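Local coordinates for deoxyribodipyrimidine photo-lyase (Oryza sativa Japonica Group, PDB 3UMV), which repairs ultraviolet-damaged DNA with FAD as cofactor, splitting cyclobutane pyrimidine dimers back into single pyrimidines in a light-dependent reaction, at residues A400-I403 / L404-T407; P453-K457 / I458-N462. One frame throughout, in Å; residues are numbered along the deposited sequence.

Contact 1: residues A400-I403 / L404-T407; sequences AKKI and LEWT. With EDO (1,2-ethanediol), chain F.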
ATOM      1  N   ALA A 400       4.638  12.099  13.359  1.00 11.68           N
ATOM      2  CA  ALA A 400       3.211  12.120  13.626  1.00  9.87           C
ATOM      3  C   ALA A 400       2.894  12.447  15.088  1.00 14.55           C
ATOM      4  O   ALA A 400       1.890  13.091  15.386  1.00 13.05           O
ATOM      5  CB  ALA A 400       2.558  10.789  13.205  1.00 12.82           C
ATOM      6  N   LYS A 401       3.739  11.983  16.001  1.00 13.86           N
ATOM      7  CA  LYS A 401       3.547  12.289  17.409  1.00 11.78           C
ATOM      8  C   LYS A 401       3.708  13.773  17.734  1.00 14.38           C
ATOM      9  O   LYS A 401       3.000  14.308  18.604  1.00 13.54           O
ATOM     10  CB  LYS A 401       4.465  11.439  18.272  1.00  9.67           C
ATOM     11  CG  LYS A 401       4.026   9.987  18.298  1.00 12.65           C
ATOM     12  CD  LYS A 401       4.805   9.178  19.308  1.00 12.76           C
ATOM     13  CE  LYS A 401       4.328   7.708  19.278  1.00 13.79           C
ATOM     14  NZ  LYS A 401       2.978   7.554  19.877  1.00 13.88           N
ATOM     15  N   LYS A 402       4.632  14.450  17.057  1.00 13.63           N
ATOM     16  CA  LYS A 402       4.741  15.903  17.239  1.00 16.56           C
ATOM     17  C   LYS A 402       3.494  16.631  16.737  1.00 13.42           C
ATOM     18  O   LYS A 402       3.097  17.661  17.282  1.00 16.88           O
ATOM     19  CB  LYS A 402       5.982  16.461  16.553  1.00 10.56           C
ATOM     20  CG  LYS A 402       7.294  16.007  17.165  1.00 13.25           C
ATOM     21  CD  LYS A 402       7.411  16.472  18.607  1.00 19.53           C
ATOM     22  CE  LYS A 402       7.664  15.296  19.522  1.00 24.68           C
ATOM     23  NZ  LYS A 402       8.113  15.709  20.894  1.00 20.09           N
ATOM     24  N   ILE A 403       2.856  16.098  15.698  1.00 14.36           N
ATOM     25  CA  ILE A 403       1.642  16.730  15.202  1.00 16.07           C
ATOM     26  C   ILE A 403       0.553  16.678  16.275  1.00 16.09           C
ATOM     27  O   ILE A 403      -0.148  17.666  16.498  1.00 15.12           O
ATOM     28  CB  ILE A 403       1.179  16.088  13.892  1.00 12.28           C
ATOM     29  CG1 ILE A 403       2.247  16.267  12.824  1.00 10.89           C
ATOM     30  CG2 ILE A 403      -0.128  16.705  13.418  1.00 12.18           C
ATOM     31  CD1 ILE A 403       1.923  15.597  11.498  1.00 14.29           C
ATOM     32  N   LEU A 404       0.450  15.549  16.972  1.00 14.83           N
ATOM     33  CA  LEU A 404      -0.430  15.452  18.144  1.00 13.49           C
ATOM     34  C   LEU A 404      -0.070  16.501  19.199  1.00 17.46           C
ATOM     35  O   LEU A 404      -0.944  17.166  19.791  1.00 15.49           O
ATOM     36  CB  LEU A 404      -0.338  14.056  18.762  1.00 13.73           C
ATOM     37  CG  LEU A 404      -1.051  13.880  20.104  1.00 14.60           C
ATOM     38  CD1 LEU A 404      -2.552  14.136  19.950  1.00 14.06           C
ATOM     39  CD2 LEU A 404      -0.793  12.481  20.662  1.00 17.17           C
ATOM     40  N   GLU A 405       1.227  16.668  19.427  1.00 15.51           N
ATOM     41  CA  GLU A 405       1.687  17.579  20.472  1.00 17.23           C
ATOM     42  C   GLU A 405       1.471  19.057  20.141  1.00 14.69           C
ATOM     43  O   GLU A 405       1.387  19.882  21.034  1.00 15.96           O
ATOM     44  CB  GLU A 405       3.169  17.337  20.724  1.00 19.96           C
ATOM     45  CG  GLU A 405       3.676  17.897  22.033  1.00 20.75           C
ATOM     46  CD  GLU A 405       5.102  17.477  22.317  1.00 21.55           C
ATOM     47  OE1 GLU A 405       5.589  17.767  23.421  1.00 23.93           O
ATOM     48  OE2 GLU A 405       5.731  16.836  21.450  1.00 22.96           O
ATOM     49  N   TRP A 406       1.394  19.385  18.857  1.00 15.15           N
ATOM     50  CA  TRP A 406       1.344  20.776  18.434  1.00 17.35           C
ATOM     51  C   TRP A 406       0.044  21.130  17.718  1.00 15.27           C
ATOM     52  O   TRP A 406       0.006  22.071  16.936  1.00 19.08           O
ATOM     53  CB  TRP A 406       2.516  21.093  17.493  1.00 18.76           C
ATOM     54  CG  TRP A 406       3.857  20.832  18.093  1.00 18.11           C
ATOM     55  CD1 TRP A 406       4.192  20.857  19.419  1.00 14.04           C
ATOM     56  CD2 TRP A 406       5.043  20.476  17.383  1.00 17.93           C
ATOM     57  NE1 TRP A 406       5.532  20.551  19.570  1.00 22.01           N
ATOM     58  CE2 TRP A 406       6.068  20.311  18.331  1.00 17.85           C
ATOM     59  CE3 TRP A 406       5.336  20.276  16.029  1.00 16.70           C
ATOM     60  CZ2 TRP A 406       7.369  19.954  17.967  1.00 22.10           C
ATOM     61  CZ3 TRP A 406       6.637  19.938  15.670  1.00 19.67           C
ATOM     62  CH2 TRP A 406       7.626  19.772  16.635  1.00 21.73           C
ATOM     63  N   THR A 407      -1.017  20.371  17.954  0.50 12.76           N
ATOM     64  CA  THR A 407      -2.305  20.769  17.401  0.50 15.77           C
ATOM     65  C   THR A 407      -3.377  20.766  18.475  0.50 18.18           C
ATOM     66  O   THR A 407      -3.171  20.245  19.572  0.50 19.66           O
ATOM     67  CB  THR A 407      -2.724  19.919  16.181  0.50 16.03           C
ATOM     68  OG1 THR A 407      -2.790  18.538  16.551  0.50 10.33           O
ATOM     69  CG2 THR A 407      -1.724  20.091  15.042  0.50 18.39           C
TER
HETATM   70  C1  EDO F 706       3.803  17.926  26.400  1.00 48.99           C
HETATM   71  O1  EDO F 706       3.700  18.683  25.255  1.00 50.48           O
HETATM   72  C2  EDO F 706       3.359  16.636  26.402  1.00 45.09           C
HETATM   73  O2  EDO F 706       3.528  15.861  27.523  1.00 44.48           O

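Contact 2: residues P453-K457 / I458-N462; sequences PVFGK and IRYMN. With URE (urea), chain K; EDO (1,2-ethanediol), chain F.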
ATOM      1  N   PRO A 453       0.778  15.107  30.282  1.00 21.80           N
ATOM      2  CA  PRO A 453      -0.104  16.099  29.662  1.00 21.02           C
ATOM      3  C   PRO A 453      -0.215  15.937  28.137  1.00 17.73           C
ATOM      4  O   PRO A 453       0.757  15.559  27.471  1.00 19.29           O
ATOM      5  CB  PRO A 453       0.582  17.435  30.000  1.00 23.49           C
ATOM      6  CG  PRO A 453       1.371  17.145  31.218  1.00 24.98           C
ATOM      7  CD  PRO A 453       1.847  15.737  31.077  1.00 24.91           C
ATOM      8  N   VAL A 454      -1.402  16.228  27.609  1.00 18.13           N
ATOM      9  CA  VAL A 454      -1.688  16.183  26.168  1.00 17.39           C
ATOM     10  C   VAL A 454      -1.791  14.759  25.616  1.00 16.33           C
ATOM     11  O   VAL A 454      -2.817  14.363  25.069  1.00 15.62           O
ATOM     12  CB  VAL A 454      -0.663  16.981  25.336  1.00 17.95           C
ATOM     13  CG1 VAL A 454      -1.030  16.928  23.840  1.00 15.03           C
ATOM     14  CG2 VAL A 454      -0.637  18.421  25.784  1.00 19.29           C
ATOM     15  N   PHE A 455      -0.712  14.004  25.728  1.00 16.95           N
ATOM     16  CA  PHE A 455      -0.706  12.652  25.209  1.00 14.48           C
ATOM     17  C   PHE A 455      -1.523  11.695  26.063  1.00 15.97           C
ATOM     18  O   PHE A 455      -1.928  10.629  25.600  1.00 16.79           O
ATOM     19  CB  PHE A 455       0.716  12.119  25.156  1.00 15.37           C
ATOM     20  CG  PHE A 455       1.472  12.530  23.935  1.00 15.41           C
ATOM     21  CD1 PHE A 455       2.045  11.581  23.114  1.00 14.38           C
ATOM     22  CD2 PHE A 455       1.601  13.868  23.602  1.00 16.44           C
ATOM     23  CE1 PHE A 455       2.742  11.963  21.978  1.00 14.16           C
ATOM     24  CE2 PHE A 455       2.304  14.251  22.481  1.00 16.21           C
ATOM     25  CZ  PHE A 455       2.882  13.298  21.672  1.00 17.59           C
ATOM     26  N   GLY A 456      -1.743  12.041  27.324  1.00 16.19           N
ATOM     27  CA  GLY A 456      -2.273  11.044  28.235  1.00 12.86           C
ATOM     28  C   GLY A 456      -1.342   9.840  28.261  1.00 14.70           C
ATOM     29  O   GLY A 456      -0.121   9.997  28.373  1.00 16.21           O
ATOM     30  N   LYS A 457      -1.915   8.645  28.142  1.00 14.94           N
ATOM     31  CA  LYS A 457      -1.124   7.411  28.102  1.00 17.39           C
ATOM     32  C   LYS A 457      -0.630   7.008  26.707  1.00 14.00           C
ATOM     33  O   LYS A 457      -0.020   5.956  26.537  1.00 15.97           O
ATOM     34  CB  LYS A 457      -1.905   6.270  28.749  1.00 19.59           C
ATOM     35  CG  LYS A 457      -2.327   6.597  30.169  1.00 22.48           C
ATOM     36  CD  LYS A 457      -3.105   5.465  30.807  1.00 25.99           C
ATOM     37  CE  LYS A 457      -3.708   5.926  32.121  1.00 31.96           C
ATOM     38  NZ  LYS A 457      -4.481   4.842  32.794  1.00 34.09           N
ATOM     39  N   ILE A 458      -0.897   7.831  25.701  1.00 15.02           N
ATOM     40  CA  ILE A 458      -0.398   7.535  24.362  1.00 11.41           C
ATOM     41  C   ILE A 458       1.121   7.662  24.430  1.00 11.00           C
ATOM     42  O   ILE A 458       1.629   8.587  25.048  1.00 15.31           O
ATOM     43  CB  ILE A 458      -0.935   8.544  23.329  1.00 12.89           C
ATOM     44  CG1 ILE A 458      -2.468   8.491  23.293  1.00 14.38           C
ATOM     45  CG2 ILE A 458      -0.335   8.265  21.953  1.00 13.16           C
ATOM     46  CD1 ILE A 458      -3.027   7.089  23.033  1.00 11.99           C
ATOM     47  N   ARG A 459       1.838   6.740  23.785  1.00 12.96           N
ATOM     48  CA  ARG A 459       3.303   6.751  23.782  1.00 11.61           C
ATOM     49  C   ARG A 459       3.901   8.096  23.335  1.00 12.02           C
ATOM     50  O   ARG A 459       3.500   8.665  22.305  1.00 12.53           O
ATOM     51  CB  ARG A 459       3.841   5.606  22.911  1.00 11.23           C
ATOM     52  CG  ARG A 459       5.374   5.486  22.933  1.00 16.50           C
ATOM     53  CD  ARG A 459       5.903   4.610  21.792  1.00 16.52           C
ATOM     54  NE  ARG A 459       5.368   3.249  21.830  1.00 15.81           N
ATOM     55  CZ  ARG A 459       6.105   2.152  21.696  1.00 21.43           C
ATOM     56  NH1 ARG A 459       7.418   2.259  21.514  1.00 29.08           N
ATOM     57  NH2 ARG A 459       5.533   0.946  21.743  1.00 19.15           N
ATOM     58  N   TYR A 460       4.867   8.591  24.112  1.00 15.13           N
ATOM     59  CA  TYR A 460       5.506   9.880  23.865  1.00 14.86           C
ATOM     60  C   TYR A 460       6.900   9.650  23.285  1.00 17.62           C
ATOM     61  O   TYR A 460       7.554   8.668  23.617  1.00 21.13           O
ATOM     62  CB  TYR A 460       5.615  10.677  25.172  1.00 16.80           C
ATOM     63  CG  TYR A 460       6.085  12.107  24.989  1.00 19.78           C
ATOM     64  CD1 TYR A 460       7.314  12.519  25.480  1.00 25.88           C
ATOM     65  CD2 TYR A 460       5.297  13.037  24.334  1.00 18.28           C
ATOM     66  CE1 TYR A 460       7.746  13.825  25.322  1.00 25.57           C
ATOM     67  CE2 TYR A 460       5.723  14.350  24.162  1.00 18.20           C
ATOM     68  CZ  TYR A 460       6.947  14.733  24.658  1.00 23.84           C
ATOM     69  OH  TYR A 460       7.388  16.034  24.497  1.00 24.63           O
ATOM     70  N   MET A 461       7.334  10.545  22.405  1.00 15.98           N
ATOM     71  CA  MET A 461       8.702  10.535  21.899  1.00 16.96           C
ATOM     72  C   MET A 461       9.169  11.980  21.886  1.00 19.94           C
ATOM     73  O   MET A 461       8.363  12.894  21.693  1.00 23.73           O
ATOM     74  CB  MET A 461       8.762   9.961  20.484  1.00 16.02           C
ATOM     75  CG  MET A 461       8.437   8.461  20.348  1.00 14.83           C
ATOM     76  SD  MET A 461       8.315   7.965  18.599  1.00 23.52           S
ATOM     77  CE  MET A 461      10.049   7.852  18.143  1.00 23.67           C
ATOM     78  N   ASN A 462      10.460  12.211  22.107  1.00 21.34           N
ATOM     79  CA  ASN A 462      10.950  13.587  22.064  1.00 24.02           C
ATOM     80  C   ASN A 462      12.327  13.711  21.443  1.00 23.73           C
ATOM     81  O   ASN A 462      12.978  12.698  21.149  1.00 22.34           O
ATOM     82  CB  ASN A 462      10.868  14.288  23.434  1.00 27.30           C
ATOM     83  CG  ASN A 462      11.712  13.610  24.509  1.00 31.42           C
ATOM     84  OD1 ASN A 462      12.484  12.684  24.234  1.00 33.00           O
ATOM     85  ND2 ASN A 462      11.576  14.090  25.746  1.00 33.53           N
TER
HETATM   86  C   URE K 902       4.333   8.357  27.797  1.00 36.16           C
HETATM   87  O   URE K 902       3.197   8.785  27.565  1.00 35.62           O
HETATM   88  N1  URE K 902       5.048   7.759  26.865  1.00 30.04           N
HETATM   89  N2  URE K 902       4.846   8.505  28.994  1.00 35.40           N
HETATM   90  C1  EDO F 706       3.803  17.926  26.400  1.00 48.99           C
HETATM   91  O1  EDO F 706       3.700  18.683  25.255  1.00 50.48           O
HETATM   92  C2  EDO F 706       3.359  16.636  26.402  1.00 45.09           C
HETATM   93  O2  EDO F 706       3.528  15.861  27.523  1.00 44.48           O

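Contact 1: residues A400-I403 / L404-T407
Lys402 lies across one face of the Trp406 indole, its CB 3.7 Å from the centroid of the six-membered ring and 14° off the normal, a CH-pi contact. The chain bends twice beyond CB, the second time at chi3 (125°), which takes CD past CZ2 and turns the ammonium toward Glu405. Glu405 runs alongside in the same direction, extended beyond CG. NZ of Lys402 meets OE2 of Glu405 at 2.7 Å, a salt bridge on the syn lone pair of the carboxylate; the second carboxylate oxygen, OE1, takes a hydrogen bond from O1 of the ethanediol and is also hydrogen-bonded to Tyr460 OH. Met461 O is a further acceptor for the Lys402 ammonium.

This is the C-terminal end of helix 393-405, where Trp406 is the first residue to leave helical geometry. Trp406 is predicted to carry an electron as a tryptophanyl radical, and its ring meets Trp378, a second such predicted site, edge-to-face. The i to i+4 bonds run on from Leu404 N to Ala400 O and Glu405 N to Lys401 O, then weaken at Trp406 N, which is shared between Lys402 O and Ile403 O. Lys402 O also lies 3.2 Å above the indole plane, toward its rim. In one of its two conformers, Thr407 donates from OG1 to Ile403 O at 2.8 Å; both side chains also touch Ala413 of helix 410-424.

Contact 2: residues P453-K457 / I458-N462
Phe455 to Ile458 form a type II' beta turn, closed by a hydrogen bond from Ile458 N to Phe455 O of 3.0 Å. Gly456 takes the first corner with positive phi (57°), a conformation readily open to glycine, and Lys457 takes the second. Beyond the turn, Ile458 to Asn462 run on extended, up to the N-cap of helix 463-469, where Asn462 OD1 accepts from Gly465 N.

The extended run brings Tyr460 back over the Phe455 ring. Their centroids are 4.8 Å apart and the planes stand at 83°, a T-shaped pair in which the tyrosine supplies the edge and the phenylalanine the face. Tyr460 CD2 sits above the centre of the Phe455 ring, 3.6 Å from its CZ. Two carbonyls lie in plane at the rim of the same ring: Arg459 O is 3.4 Å from Phe455 CD1, and Ile458 O is near that carbon too. CG of Tyr460, anti to its own backbone N (chi1 -172°), aims the ring along this path. Ile458 turns its CB and CG1 to Phe455 O and its CG2 to Phe455 CD1. A urea molecule rests against residues 458-460, in a pocket that also includes Gly456, and is hydrogen-bonded to Lys450 O.

Ile458 packs into helix 345-353 against Trp346, Ala347, Thr350 and Leu351. Phe455 lies on Leu404 and Glu405 of helix 393-405, and Tyr460 rests on Lys402 of the same helix, its ring also in a cation-pi contact with Arg452. The loop thus joins helices 345-353 and 393-405, between helices 431-442 and 463-469 in sequence.

Contact 1 is buried throughout, a helix end that carries Trp406 and lies against Trp378, two of the predicted electron-transfer tryptophans, with Ala400 touching FAD; contact 2 is a loop that is only partly buried, with Lys457 exposed. Their centres are 10 Å apart and they meet directly: Glu405 OE1 lies 2.7 Å from Tyr460 OH, and Lys401 NZ the same distance from Arg459 O, both probable hydrogen bonds, while the Phe455 ring packs on Lys401 O and Glu405 CB. Contact 1 combines a salt bridge, a lysine over indole and helix-end bonds; contact 2 relies on a turn and a T-shaped aromatic pair. One ethanediol bonds to both, at Glu405 OE1 and Pro453 O.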